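Long-range contact in putative tetR-family transcriptional regulatory protein (Streptomyces coelicolor, PDB 2DG8), which probably binds operator DNA through a helix-turn-helix motif and regulates transcription as a dimeric member of the TetR family: residues R10-I22 against H49-R63. Numbering follows the deposited sequence.
Sequences RRERILAATLDLI and HFTGIEQLLREAFGR
The guanidinium of Arg11 lies flat on one face of the Phe50 ring, offset toward its rim, with planes 28° apart and Arg11 CZ 4.2 Å from the ring centroid, an off-centre cation-pi stack; Leu56 CD2 covers the centre of the opposite face. At the guanidinium edge a salt bridge grips Glu59 end-on, Arg11 NH1 to Glu59 OE1 at 2.9 Å and Arg11 NH2 to Glu59 OE2 at 2.7 Å, both nearly straight and on the syn sides, though tilted out of the carboxylate plane. Arg11 NH1 also bonds His49 O (3.0 Å), tilted from the guanidinium plane. Arg11 CB lies over one face of the His49 imidazole, a CH-pi contact; CG anti to the backbone N (chi1 -158°) and a chain extended to NE take the guanidinium past His49 to Phe50 and Glu59. With an alanine here, the Glu59 carboxylate would probably lose its charged mate and His49 O its donor. Leu15 fits as a knob among Leu56, Glu59, Ala60 and Arg63, and Arg63 returns the fit, its guanidinium face over Ala16 CB. The axes of helices 10-22 and 53-63 come within 9.0 Å, crossing at -83°. The first helix of the helix-turn-helix domain thus packs on the end of helix 44-49 and the start of helix 53-77, which links this domain to the C-terminal domain, as in TetR-family regulators.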
loop_
_atom_site.group_PDB
_atom_site.type_symbol
_atom_site.label_atom_id
_atom_site.label_comp_id
_atom_site.label_asym_id
_atom_site.label_seq_id
_atom_site.Cartn_x
_atom_site.Cartn_y
_atom_site.Cartn_z
ATOM N N ARG A 10 -11.980 -23.801 17.396
ATOM C CA ARG A 10 -12.938 -22.705 17.489
ATOM C C ARG A 10 -12.222 -21.358 17.495
ATOM O O ARG A 10 -12.712 -20.379 16.931
ATOM C CB ARG A 10 -13.798 -22.848 18.747
ATOM C CG ARG A 10 -14.800 -21.719 18.928
ATOM C CD ARG A 10 -15.737 -21.965 20.109
ATOM N NE ARG A 10 -16.832 -22.884 19.802
ATOM C CZ ARG A 10 -17.765 -23.237 20.680
ATOM N NH1 ARG A 10 -18.730 -24.074 20.327
ATOM N NH2 ARG A 10 -17.732 -22.757 21.918
ATOM N N ARG A 11 -11.058 -21.314 18.131
ATOM C CA ARG A 11 -10.287 -20.086 18.196
ATOM C C ARG A 11 -9.813 -19.732 16.788
ATOM O O ARG A 11 -9.925 -18.583 16.364
ATOM C CB ARG A 11 -9.097 -20.263 19.144
ATOM C CG ARG A 11 -8.538 -18.955 19.689
ATOM C CD ARG A 11 -7.652 -19.200 20.904
ATOM N NE ARG A 11 -7.215 -17.958 21.542
ATOM C CZ ARG A 11 -6.290 -17.146 21.039
ATOM N NH1 ARG A 11 -5.961 -16.032 21.681
ATOM N NH2 ARG A 11 -5.681 -17.461 19.901
ATOM N N GLU A 12 -9.299 -20.727 16.067
ATOM C CA GLU A 12 -8.820 -20.532 14.698
ATOM C C GLU A 12 -9.958 -20.032 13.813
ATOM O O GLU A 12 -9.762 -19.181 12.942
ATOM C CB GLU A 12 -8.291 -21.850 14.111
ATOM C CG GLU A 12 -7.148 -22.512 14.890
ATOM C CD GLU A 12 -6.591 -23.747 14.179
ATOM O OE1 GLU A 12 -5.635 -24.359 14.701
ATOM O OE2 GLU A 12 -7.107 -24.108 13.099
ATOM N N ARG A 13 -11.151 -20.574 14.035
ATOM C CA ARG A 13 -12.306 -20.184 13.239
ATOM C C ARG A 13 -12.662 -18.734 13.504
ATOM O O ARG A 13 -13.124 -18.022 12.612
ATOM C CB ARG A 13 -13.505 -21.077 13.560
ATOM C CG ARG A 13 -14.305 -21.482 12.334
ATOM C CD ARG A 13 -15.451 -22.400 12.718
ATOM N NE ARG A 13 -14.981 -23.536 13.503
ATOM C CZ ARG A 13 -15.498 -23.893 14.674
ATOM N NH1 ARG A 13 -15.013 -24.942 15.326
ATOM N NH2 ARG A 13 -16.500 -23.196 15.194
ATOM N N ILE A 14 -12.448 -18.294 14.735
ATOM C CA ILE A 14 -12.755 -16.920 15.078
ATOM C C ILE A 14 -11.819 -15.996 14.308
ATOM O O ILE A 14 -12.257 -14.984 13.757
ATOM C CB ILE A 14 -12.623 -16.681 16.597
ATOM C CG1 ILE A 14 -13.772 -17.397 17.320
ATOM C CG2 ILE A 14 -12.645 -15.181 16.899
ATOM C CD1 ILE A 14 -13.658 -17.427 18.838
ATOM N N LEU A 15 -10.540 -16.364 14.251
ATOM C CA LEU A 15 -9.549 -15.563 13.541
ATOM C C LEU A 15 -9.879 -15.455 12.057
ATOM O O LEU A 15 -9.811 -14.371 11.473
ATOM C CB LEU A 15 -8.156 -16.163 13.723
ATOM C CG LEU A 15 -7.578 -16.021 15.137
ATOM C CD1 LEU A 15 -6.246 -16.730 15.212
ATOM C CD2 LEU A 15 -7.418 -14.544 15.490
ATOM N N ALA A 16 -10.255 -16.579 11.459
ATOM C CA ALA A 16 -10.607 -16.611 10.045
ATOM C C ALA A 16 -11.818 -15.724 9.751
ATOM O O ALA A 16 -11.821 -14.974 8.777
ATOM C CB ALA A 16 -10.893 -18.047 9.611
ATOM N N ALA A 17 -12.841 -15.815 10.595
ATOM C CA ALA A 17 -14.060 -15.029 10.424
ATOM C C ALA A 17 -13.747 -13.539 10.540
ATOM O O ALA A 17 -14.373 -12.700 9.878
ATOM C CB ALA A 17 -15.089 -15.437 11.474
ATOM N N THR A 18 -12.777 -13.216 11.391
ATOM C CA THR A 18 -12.361 -11.833 11.583
ATOM C C THR A 18 -11.739 -11.311 10.279
ATOM O O THR A 18 -11.994 -10.185 9.856
ATOM C CB THR A 18 -11.322 -11.721 12.719
ATOM O OG1 THR A 18 -11.847 -12.321 13.910
ATOM C CG2 THR A 18 -10.999 -10.252 13.006
ATOM N N LEU A 19 -10.926 -12.153 9.653
ATOM C CA LEU A 19 -10.260 -11.826 8.392
ATOM C C LEU A 19 -11.312 -11.676 7.291
ATOM O O LEU A 19 -11.270 -10.721 6.523
ATOM C CB LEU A 19 -9.255 -12.932 8.039
ATOM C CG LEU A 19 -7.748 -12.634 8.082
ATOM C CD1 LEU A 19 -7.417 -11.399 8.907
ATOM C CD2 LEU A 19 -7.045 -13.867 8.620
ATOM N N ASP A 20 -12.250 -12.620 7.221
ATOM C CA ASP A 20 -13.330 -12.563 6.238
ATOM C C ASP A 20 -14.058 -11.224 6.399
ATOM O O ASP A 20 -14.272 -10.500 5.429
ATOM C CB ASP A 20 -14.346 -13.694 6.473
ATOM C CG ASP A 20 -13.818 -15.066 6.087
ATOM O OD1 ASP A 20 -14.475 -16.068 6.452
ATOM O OD2 ASP A 20 -12.763 -15.154 5.418
ATOM N N LEU A 21 -14.447 -10.918 7.637
ATOM C CA LEU A 21 -15.158 -9.685 7.952
ATOM C C LEU A 21 -14.396 -8.442 7.489
ATOM O O LEU A 21 -14.953 -7.593 6.799
ATOM C CB LEU A 21 -15.426 -9.613 9.465
ATOM C CG LEU A 21 -16.228 -8.444 10.057
ATOM C CD1 LEU A 21 -15.402 -7.164 10.017
ATOM C CD2 LEU A 21 -17.533 -8.271 9.281
ATOM N N ILE A 22 -13.124 -8.331 7.862
ATOM C CA ILE A 22 -12.333 -7.169 7.463
ATOM C C ILE A 22 -12.246 -7.066 5.938
ATOM O O ILE A 22 -12.450 -5.992 5.364
ATOM C CB ILE A 22 -10.900 -7.229 8.068
ATOM C CG1 ILE A 22 -10.975 -7.098 9.593
ATOM C CG2 ILE A 22 -10.024 -6.108 7.498
ATOM C CD1 ILE A 22 -9.635 -7.256 10.287
ATOM N N HIS A 49 -11.700 -16.489 24.483
ATOM C CA HIS A 49 -10.422 -16.691 23.802
ATOM C C HIS A 49 -9.551 -15.464 23.607
ATOM O O HIS A 49 -8.344 -15.590 23.439
ATOM C CB HIS A 49 -10.673 -17.308 22.422
ATOM C CG HIS A 49 -11.241 -18.687 22.472
ATOM N ND1 HIS A 49 -10.473 -19.796 22.758
ATOM C CD2 HIS A 49 -12.506 -19.139 22.300
ATOM C CE1 HIS A 49 -11.240 -20.872 22.757
ATOM N NE2 HIS A 49 -12.479 -20.501 22.483
ATOM N N PHE A 50 -10.153 -14.283 23.621
ATOM C CA PHE A 50 -9.390 -13.065 23.388
ATOM C C PHE A 50 -9.584 -12.000 24.456
ATOM O O PHE A 50 -10.712 -11.719 24.873
ATOM C CB PHE A 50 -9.758 -12.500 22.011
ATOM C CG PHE A 50 -9.450 -13.433 20.882
ATOM C CD1 PHE A 50 -8.182 -13.457 20.307
ATOM C CD2 PHE A 50 -10.414 -14.322 20.414
ATOM C CE1 PHE A 50 -7.876 -14.354 19.285
ATOM C CE2 PHE A 50 -10.117 -15.225 19.390
ATOM C CZ PHE A 50 -8.842 -15.239 18.826
ATOM N N THR A 51 -8.477 -11.401 24.880
ATOM C CA THR A 51 -8.509 -10.371 25.914
ATOM C C THR A 51 -9.190 -9.097 25.442
ATOM O O THR A 51 -9.677 -8.310 26.250
ATOM C CB THR A 51 -7.082 -10.018 26.393
ATOM O OG1 THR A 51 -6.333 -9.438 25.315
ATOM C CG2 THR A 51 -6.368 -11.268 26.883
ATOM N N GLY A 52 -9.226 -8.895 24.132
ATOM C CA GLY A 52 -9.841 -7.699 23.585
ATOM C C GLY A 52 -9.666 -7.658 22.080
ATOM O O GLY A 52 -9.044 -8.554 21.505
ATOM N N ILE A 53 -10.185 -6.611 21.448
ATOM C CA ILE A 53 -10.111 -6.474 19.998
ATOM C C ILE A 53 -8.690 -6.343 19.460
ATOM O O ILE A 53 -8.402 -6.788 18.346
ATOM C CB ILE A 53 -10.949 -5.261 19.506
ATOM C CG1 ILE A 53 -11.774 -5.663 18.284
ATOM C CG2 ILE A 53 -10.041 -4.096 19.124
ATOM C CD1 ILE A 53 -12.968 -6.549 18.614
ATOM N N GLU A 54 -7.805 -5.738 20.248
ATOM C CA GLU A 54 -6.428 -5.559 19.813
ATOM C C GLU A 54 -5.719 -6.896 19.652
ATOM O O GLU A 54 -5.096 -7.142 18.626
ATOM C CB GLU A 54 -5.638 -4.687 20.793
ATOM C CG GLU A 54 -4.262 -4.324 20.244
ATOM C CD GLU A 54 -3.408 -3.531 21.214
ATOM O OE1 GLU A 54 -2.619 -2.676 20.744
ATOM O OE2 GLU A 54 -3.513 -3.765 22.439
ATOM N N GLN A 55 -5.799 -7.757 20.663
ATOM C CA GLN A 55 -5.154 -9.058 20.551
ATOM C C GLN A 55 -5.771 -9.827 19.380
ATOM O O GLN A 55 -5.070 -10.491 18.620
ATOM C CB GLN A 55 -5.334 -9.871 21.829
ATOM C CG GLN A 55 -4.769 -11.274 21.703
ATOM C CD GLN A 55 -5.064 -12.124 22.914
ATOM O OE1 GLN A 55 -6.216 -12.479 23.178
ATOM N NE2 GLN A 55 -4.024 -12.447 23.671
ATOM N N LEU A 56 -7.091 -9.739 19.259
ATOM C CA LEU A 56 -7.828 -10.407 18.186
ATOM C C LEU A 56 -7.275 -9.917 16.841
ATOM O O LEU A 56 -6.895 -10.718 15.985
ATOM C CB LEU A 56 -9.326 -10.072 18.322
ATOM C CG LEU A 56 -10.452 -10.793 17.563
ATOM C CD1 LEU A 56 -10.835 -9.985 16.359
ATOM C CD2 LEU A 56 -10.046 -12.227 17.185
ATOM N N LEU A 57 -7.208 -8.600 16.669
ATOM C CA LEU A 57 -6.694 -8.034 15.424
ATOM C C LEU A 57 -5.234 -8.396 15.181
ATOM O O LEU A 57 -4.832 -8.686 14.049
ATOM C CB LEU A 57 -6.852 -6.513 15.413
ATOM C CG LEU A 57 -8.282 -5.984 15.263
ATOM C CD1 LEU A 57 -8.256 -4.474 15.172
ATOM C CD2 LEU A 57 -8.928 -6.575 14.018
ATOM N N ARG A 58 -4.437 -8.386 16.240
ATOM C CA ARG A 58 -3.027 -8.722 16.101
ATOM C C ARG A 58 -2.876 -10.174 15.674
ATOM O O ARG A 58 -2.070 -10.484 14.792
ATOM C CB ARG A 58 -2.279 -8.470 17.414
ATOM C CG ARG A 58 -2.242 -6.990 17.821
ATOM C CD ARG A 58 -1.575 -6.784 19.176
ATOM N NE ARG A 58 -0.124 -6.905 19.117
ATOM C CZ ARG A 58 0.684 -5.988 18.587
ATOM N NH1 ARG A 58 0.183 -4.872 18.069
ATOM N NH2 ARG A 58 1.998 -6.185 18.576
ATOM N N GLU A 59 -3.660 -11.063 16.281
ATOM C CA GLU A 59 -3.576 -12.476 15.931
ATOM C C GLU A 59 -4.167 -12.755 14.553
ATOM O O GLU A 59 -3.693 -13.644 13.852
ATOM C CB GLU A 59 -4.270 -13.348 16.985
ATOM C CG GLU A 59 -3.653 -13.245 18.372
ATOM C CD GLU A 59 -3.953 -14.454 19.252
ATOM O OE1 GLU A 59 -4.006 -14.292 20.490
ATOM O OE2 GLU A 59 -4.118 -15.567 18.710
ATOM N N ALA A 60 -5.195 -11.997 14.165
ATOM C CA ALA A 60 -5.820 -12.176 12.857
ATOM C C ALA A 60 -4.888 -11.749 11.723
ATOM O O ALA A 60 -4.688 -12.488 10.763
ATOM C CB ALA A 60 -7.121 -11.387 12.773
ATOM N N PHE A 61 -4.330 -10.550 11.834
ATOM C CA PHE A 61 -3.430 -10.038 10.807
ATOM C C PHE A 61 -2.102 -10.782 10.823
ATOM O O PHE A 61 -1.375 -10.811 9.822
ATOM C CB PHE A 61 -3.207 -8.537 10.994
ATOM C CG PHE A 61 -4.311 -7.683 10.408
ATOM C CD1 PHE A 61 -4.998 -6.770 11.197
ATOM C CD2 PHE A 61 -4.635 -7.771 9.055
ATOM C CE1 PHE A 61 -5.992 -5.953 10.651
ATOM C CE2 PHE A 61 -5.626 -6.961 8.497
ATOM C CZ PHE A 61 -6.308 -6.045 9.297
ATOM N N GLY A 62 -1.789 -11.379 11.967
ATOM C CA GLY A 62 -0.566 -12.145 12.081
ATOM C C GLY A 62 -0.768 -13.421 11.286
ATOM O O GLY A 62 0.157 -13.909 10.643
ATOM N N ARG A 63 -1.982 -13.964 11.333
ATOM C CA ARG A 63 -2.299 -15.175 10.581
ATOM C C ARG A 63 -2.239 -14.885 9.077
ATOM O O ARG A 63 -1.711 -15.691 8.303
ATOM C CB ARG A 63 -3.701 -15.687 10.922
ATOM C CG ARG A 63 -4.135 -16.806 9.999
ATOM C CD ARG A 63 -5.641 -16.866 9.802
ATOM N NE ARG A 63 -6.308 -17.681 10.809
ATOM C CZ ARG A 63 -7.116 -18.699 10.521
ATOM N NH1 ARG A 63 -7.354 -19.026 9.253
ATOM N NH2 ARG A 63 -7.676 -19.396 11.498
#